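Local coordinates for protein acyl-coenzyme A oxidase 1 (Yarrowia lipolytica, PDB 5Y9D) that oxidises saturated acyl-CoA to (2E)-enoyl-CoA with FAD, passing the electrons to oxygen to give hydrogen peroxide in peroxisomal fatty acid beta-oxidation, at residues H572-S575 with S576-R580; F521-E524 with A525-A529. All coordinates share one frame; numbering follows the deposited sequence.

Contact 1 of 2, residues H572-S575 with S576-R580; sequences HLIS and SFYAR
H572 and S576 meet one turn apart on the alpha-helix 558-581, in the helical C-terminal part of the oxidase, and the same i to i+4 spacing governs the pairs that follow. The carbonyl oxygen H572 O accepts the backbone bond from S576 N at 2.8 Å, and S576 OG sits 2.6 Å from that same oxygen, with E377 OE1 of helix 355-391 also bonded to this hydroxyl. With OG beside its own backbone N (chi1 -54°), the hydroxyl reaches back to H572 O on the preceding turn; it also lies over the centre of one face of the H572 imidazole, 3.9 Å above the ring plane. At L573 the link is carried by the main chain: L573 O takes the F577 N-H at 2.9 Å, while the leucine side chain leaves for M420 of helix 400-437. I574 makes the apolar side-chain contact. Its CG2 methyl packs at 3.8 Å against CE2 of Y578, the two side chains running alongside and pointing the same way, and Y578 N gives I574 O a nearly straight bond, 169° at the hydrogen. Beyond the ring, Y578 OH is hydrogen-bonded to N597 OD1 on helix 589-606. Cutting Y578 back to an alanine would probably leave N597 without this hydroxyl mate and open a gap beside I574 CG2, A596 and A600. S575 completes the turn through its carbonyl oxygen, while its side chain turns to helix 519-544. S575 O receives the A579 N-H at 3.1 Å, with the CB methyl of A579 3.5 Å from the same oxygen.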
loop_
_atom_site.group_PDB
_atom_site.type_symbol
_atom_site.label_atom_id
_atom_site.label_comp_id
_atom_site.label_asym_id
_atom_site.label_seq_id
_atom_site.Cartn_x
_atom_site.Cartn_y
_atom_site.Cartn_z
ATOM N N HIS A 572 12.719 -20.549 6.228
ATOM C CA HIS A 572 12.167 -21.595 5.395
ATOM C C HIS A 572 12.302 -21.309 3.894
ATOM O O HIS A 572 12.598 -22.221 3.085
ATOM C CB HIS A 572 10.703 -21.792 5.721
ATOM C CG HIS A 572 10.143 -23.078 5.210
ATOM N ND1 HIS A 572 10.632 -24.302 5.601
ATOM C CD2 HIS A 572 9.114 -23.333 4.374
ATOM C CE1 HIS A 572 9.940 -25.260 5.012
ATOM N NE2 HIS A 572 9.008 -24.699 4.268
ATOM N N LEU A 573 12.083 -20.059 3.508
ATOM C CA LEU A 573 12.063 -19.733 2.082
ATOM C C LEU A 573 13.459 -19.732 1.534
ATOM O O LEU A 573 13.715 -20.310 0.466
ATOM C CB LEU A 573 11.407 -18.397 1.808
ATOM C CG LEU A 573 9.890 -18.405 1.726
ATOM C CD1 LEU A 573 9.434 -16.959 1.504
ATOM C CD2 LEU A 573 9.360 -19.304 0.605
ATOM N N ILE A 574 14.355 -19.077 2.266
ATOM C CA ILE A 574 15.775 -19.059 1.915
ATOM C C ILE A 574 16.250 -20.505 1.763
ATOM O O ILE A 574 16.823 -20.867 0.742
ATOM C CB ILE A 574 16.610 -18.273 2.971
ATOM C CG1 ILE A 574 16.332 -16.772 2.831
ATOM C CG2 ILE A 574 18.110 -18.616 2.882
ATOM C CD1 ILE A 574 16.868 -15.952 3.986
ATOM N N SER A 575 15.936 -21.346 2.743
ATOM C CA SER A 575 16.333 -22.763 2.672
ATOM C C SER A 575 15.715 -23.486 1.508
ATOM O O SER A 575 16.384 -24.305 0.890
ATOM C CB SER A 575 15.966 -23.526 3.942
ATOM O OG SER A 575 16.970 -23.383 4.905
ATOM N N SER A 576 14.437 -23.223 1.229
ATOM C CA SER A 576 13.769 -23.900 0.125
ATOM C C SER A 576 14.334 -23.497 -1.235
ATOM O O SER A 576 14.396 -24.312 -2.138
ATOM C CB SER A 576 12.263 -23.652 0.155
ATOM O OG SER A 576 11.733 -24.007 1.419
ATOM N N PHE A 577 14.748 -22.248 -1.371
ATOM C CA PHE A 577 15.343 -21.771 -2.611
ATOM C C PHE A 577 16.649 -22.486 -2.882
ATOM O O PHE A 577 16.869 -22.961 -3.993
ATOM C CB PHE A 577 15.591 -20.263 -2.544
ATOM C CG PHE A 577 15.729 -19.591 -3.882
ATOM C CD1 PHE A 577 15.735 -20.311 -5.084
ATOM C CD2 PHE A 577 15.896 -18.225 -3.939
ATOM C CE1 PHE A 577 15.871 -19.667 -6.290
ATOM C CE2 PHE A 577 16.045 -17.581 -5.150
ATOM C CZ PHE A 577 16.019 -18.303 -6.328
ATOM N N TYR A 578 17.506 -22.592 -1.870
ATOM C CA TYR A 578 18.787 -23.334 -2.030
ATOM C C TYR A 578 18.600 -24.819 -2.332
ATOM O O TYR A 578 19.356 -25.396 -3.085
ATOM C CB TYR A 578 19.639 -23.203 -0.769
ATOM C CG TYR A 578 20.328 -21.883 -0.667
ATOM C CD1 TYR A 578 21.156 -21.448 -1.675
ATOM C CD2 TYR A 578 20.168 -21.069 0.447
ATOM C CE1 TYR A 578 21.796 -20.234 -1.590
ATOM C CE2 TYR A 578 20.828 -19.856 0.539
ATOM C CZ TYR A 578 21.647 -19.454 -0.489
ATOM O OH TYR A 578 22.300 -18.256 -0.437
ATOM N N ALA A 579 17.600 -25.426 -1.713
ATOM C CA ALA A 579 17.321 -26.832 -1.920
ATOM C C ALA A 579 16.940 -27.099 -3.373
ATOM O O ALA A 579 17.247 -28.167 -3.889
ATOM C CB ALA A 579 16.205 -27.292 -0.988
ATOM N N ARG A 580 16.263 -26.143 -4.019
ATOM C CA ARG A 580 15.930 -26.268 -5.455
ATOM C C ARG A 580 17.111 -25.919 -6.398
ATOM O O ARG A 580 17.235 -26.489 -7.474
ATOM C CB ARG A 580 14.719 -25.383 -5.830
ATOM C CG ARG A 580 13.377 -25.813 -5.271
ATOM C CD ARG A 580 12.638 -26.809 -6.132
ATOM N NE ARG A 580 12.026 -26.212 -7.333
ATOM C CZ ARG A 580 10.866 -25.550 -7.384
ATOM N NH1 ARG A 580 10.157 -25.331 -6.284
ATOM N NH2 ARG A 580 10.402 -25.110 -8.553
#

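Contact 2 of 2, residues F521-E524 with A525-A529; sequences FLVE and AFRTA
V523 and R527 run side by side and point the same way, one turn apart on a helix. The valine methyl CG1 lies over one face of the R527 guanidinium, 3.4 Å above its plane and shifted toward the rim, with CG1 to NE at 3.6 Å. Two conformations bring this about: V523 carries CG1 opposite its backbone N (chi1 169°), while the arginine chain stays extended from CG to NE and passes back over the valine. Beneath them, R527 N bonds V523 O in an almost straight line, 173° at the hydrogen. E524 and T528 are set differently, their side chains crossing at a slant. T528 grips E524 O twice, through N at 2.9 Å and through OG1 at 2.6 Å, the two donors reaching that oxygen from opposite faces of its carbonyl plane. The hydroxyl can do this because OG1 stands beside the threonine's backbone N (chi1 -60°). The E524 side chain bends at chi2 toward T528, yet its main polar partner is outside the pair: OE2 accepts from K503 N. The aromatic residues are oriented otherwise again. F521 brings CE2 to 4.2 Å from the A525 methyl CB at an oblique angle, whereas F526 presents its ring edge to L522 O, CD1 being 3.7 Å from that oxygen. The F526 ring also meets F611 edge-to-face, and the F526 side chain touches S603 and I604 of helix 589-606. Taken together, this is the i to i+4 side-chain pairing of a packed alpha-helix, here helix 519-544 in the helical C-terminal region of acyl-CoA oxidase: L522 and F526 are buried against neighbouring helices, and the T528 hydroxyl returns to the carbonyl of E524, four residues back.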
loop_
_atom_site.group_PDB
_atom_site.type_symbol
_atom_site.label_atom_id
_atom_site.label_comp_id
_atom_site.label_asym_id
_atom_site.label_seq_id
_atom_site.Cartn_x
_atom_site.Cartn_y
_atom_site.Cartn_z
ATOM N N PHE A 521 26.386 -21.354 5.321
ATOM C CA PHE A 521 26.552 -20.440 6.424
ATOM C C PHE A 521 25.306 -19.571 6.607
ATOM O O PHE A 521 24.882 -19.312 7.737
ATOM C CB PHE A 521 27.785 -19.558 6.242
ATOM C CG PHE A 521 27.903 -18.510 7.298
ATOM C CD1 PHE A 521 28.520 -18.796 8.503
ATOM C CD2 PHE A 521 27.305 -17.266 7.124
ATOM C CE1 PHE A 521 28.580 -17.835 9.496
ATOM C CE2 PHE A 521 27.354 -16.307 8.112
ATOM C CZ PHE A 521 27.995 -16.593 9.302
ATOM N N LEU A 522 24.734 -19.109 5.497
ATOM C CA LEU A 522 23.585 -18.205 5.547
ATOM C C LEU A 522 22.430 -18.971 6.141
ATOM O O LEU A 522 21.799 -18.516 7.098
ATOM C CB LEU A 522 23.245 -17.659 4.155
ATOM C CG LEU A 522 24.378 -16.796 3.595
ATOM C CD1 LEU A 522 24.215 -16.491 2.118
ATOM C CD2 LEU A 522 24.532 -15.532 4.415
ATOM N N VAL A 523 22.210 -20.165 5.614
ATOM C CA VAL A 523 21.149 -21.034 6.128
ATOM C C VAL A 523 21.285 -21.176 7.644
ATOM O O VAL A 523 20.384 -20.812 8.400
ATOM C CB VAL A 523 21.169 -22.421 5.454
ATOM C CG1 VAL A 523 20.256 -23.398 6.176
ATOM C CG2 VAL A 523 20.740 -22.308 3.997
ATOM N N GLU A 524 22.448 -21.658 8.056
ATOM C CA GLU A 524 22.779 -21.886 9.448
ATOM C C GLU A 524 22.636 -20.602 10.241
ATOM O O GLU A 524 22.192 -20.627 11.386
ATOM C CB GLU A 524 24.205 -22.454 9.558
ATOM C CG GLU A 524 24.656 -22.796 10.979
ATOM C CD GLU A 524 23.716 -23.768 11.673
ATOM O OE1 GLU A 524 23.125 -24.593 10.945
ATOM O OE2 GLU A 524 23.553 -23.711 12.921
ATOM N N ALA A 525 22.980 -19.464 9.636
ATOM C CA ALA A 525 22.830 -18.196 10.344
ATOM C C ALA A 525 21.369 -17.933 10.599
ATOM O O ALA A 525 20.975 -17.464 11.687
ATOM C CB ALA A 525 23.439 -17.053 9.568
ATOM N N PHE A 526 20.558 -18.259 9.599
ATOM C CA PHE A 526 19.135 -17.977 9.711
ATOM C C PHE A 526 18.470 -18.919 10.665
ATOM O O PHE A 526 17.706 -18.466 11.514
ATOM C CB PHE A 526 18.433 -17.942 8.345
ATOM C CG PHE A 526 18.223 -16.558 7.865
ATOM C CD1 PHE A 526 19.177 -15.933 7.099
ATOM C CD2 PHE A 526 17.126 -15.843 8.276
ATOM C CE1 PHE A 526 19.017 -14.630 6.702
ATOM C CE2 PHE A 526 16.958 -14.541 7.888
ATOM C CZ PHE A 526 17.908 -13.933 7.099
ATOM N N ARG A 527 18.771 -20.210 10.539
ATOM C CA ARG A 527 18.289 -21.223 11.484
ATOM C C ARG A 527 18.637 -20.920 12.952
ATOM O O ARG A 527 17.800 -21.053 13.850
ATOM C CB ARG A 527 18.834 -22.578 11.092
ATOM C CG ARG A 527 18.197 -23.096 9.827
ATOM C CD ARG A 527 18.809 -24.382 9.350
ATOM N NE ARG A 527 17.924 -24.977 8.359
ATOM C CZ ARG A 527 18.210 -26.030 7.607
ATOM N NH1 ARG A 527 19.371 -26.679 7.694
ATOM N NH2 ARG A 527 17.296 -26.445 6.762
ATOM N N THR A 528 19.868 -20.485 13.175
ATOM C CA THR A 528 20.319 -20.002 14.474
ATOM C C THR A 528 19.513 -18.825 15.002
ATOM O O THR A 528 19.172 -18.793 16.184
ATOM C CB THR A 528 21.804 -19.585 14.382
ATOM O OG1 THR A 528 22.564 -20.729 13.993
ATOM C CG2 THR A 528 22.309 -19.070 15.689
ATOM N N ALA A 529 19.246 -17.835 14.155
ATOM C CA ALA A 529 18.427 -16.694 14.591
ATOM C C ALA A 529 17.015 -17.164 14.907
ATOM O O ALA A 529 16.447 -16.799 15.916
ATOM C CB ALA A 529 18.403 -15.576 13.547
#

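In the fold
Contact 2 comes first along the chain, on helix 519-544, and contact 1 follows on helix 558-581; both lie in the C-terminal acyl-CoA oxidase region, away from the FAD site and the probable catalytic glutamate E464. Their centres are about 12 Å apart, on the same side of the chain's centre, and the helices touch directly. S575 packs its OG on V523 CG1 and near R527 NH2, Y578 OH lies against L522 CD1, and the I574 CD1 methyl meets F526 CE1 at 3.7 Å. Helix 589-606 contributes to both neighbourhoods, meeting I574 and Y578 as well as L522 and F526. The three helices thus pack against one another in the helical C-terminal region.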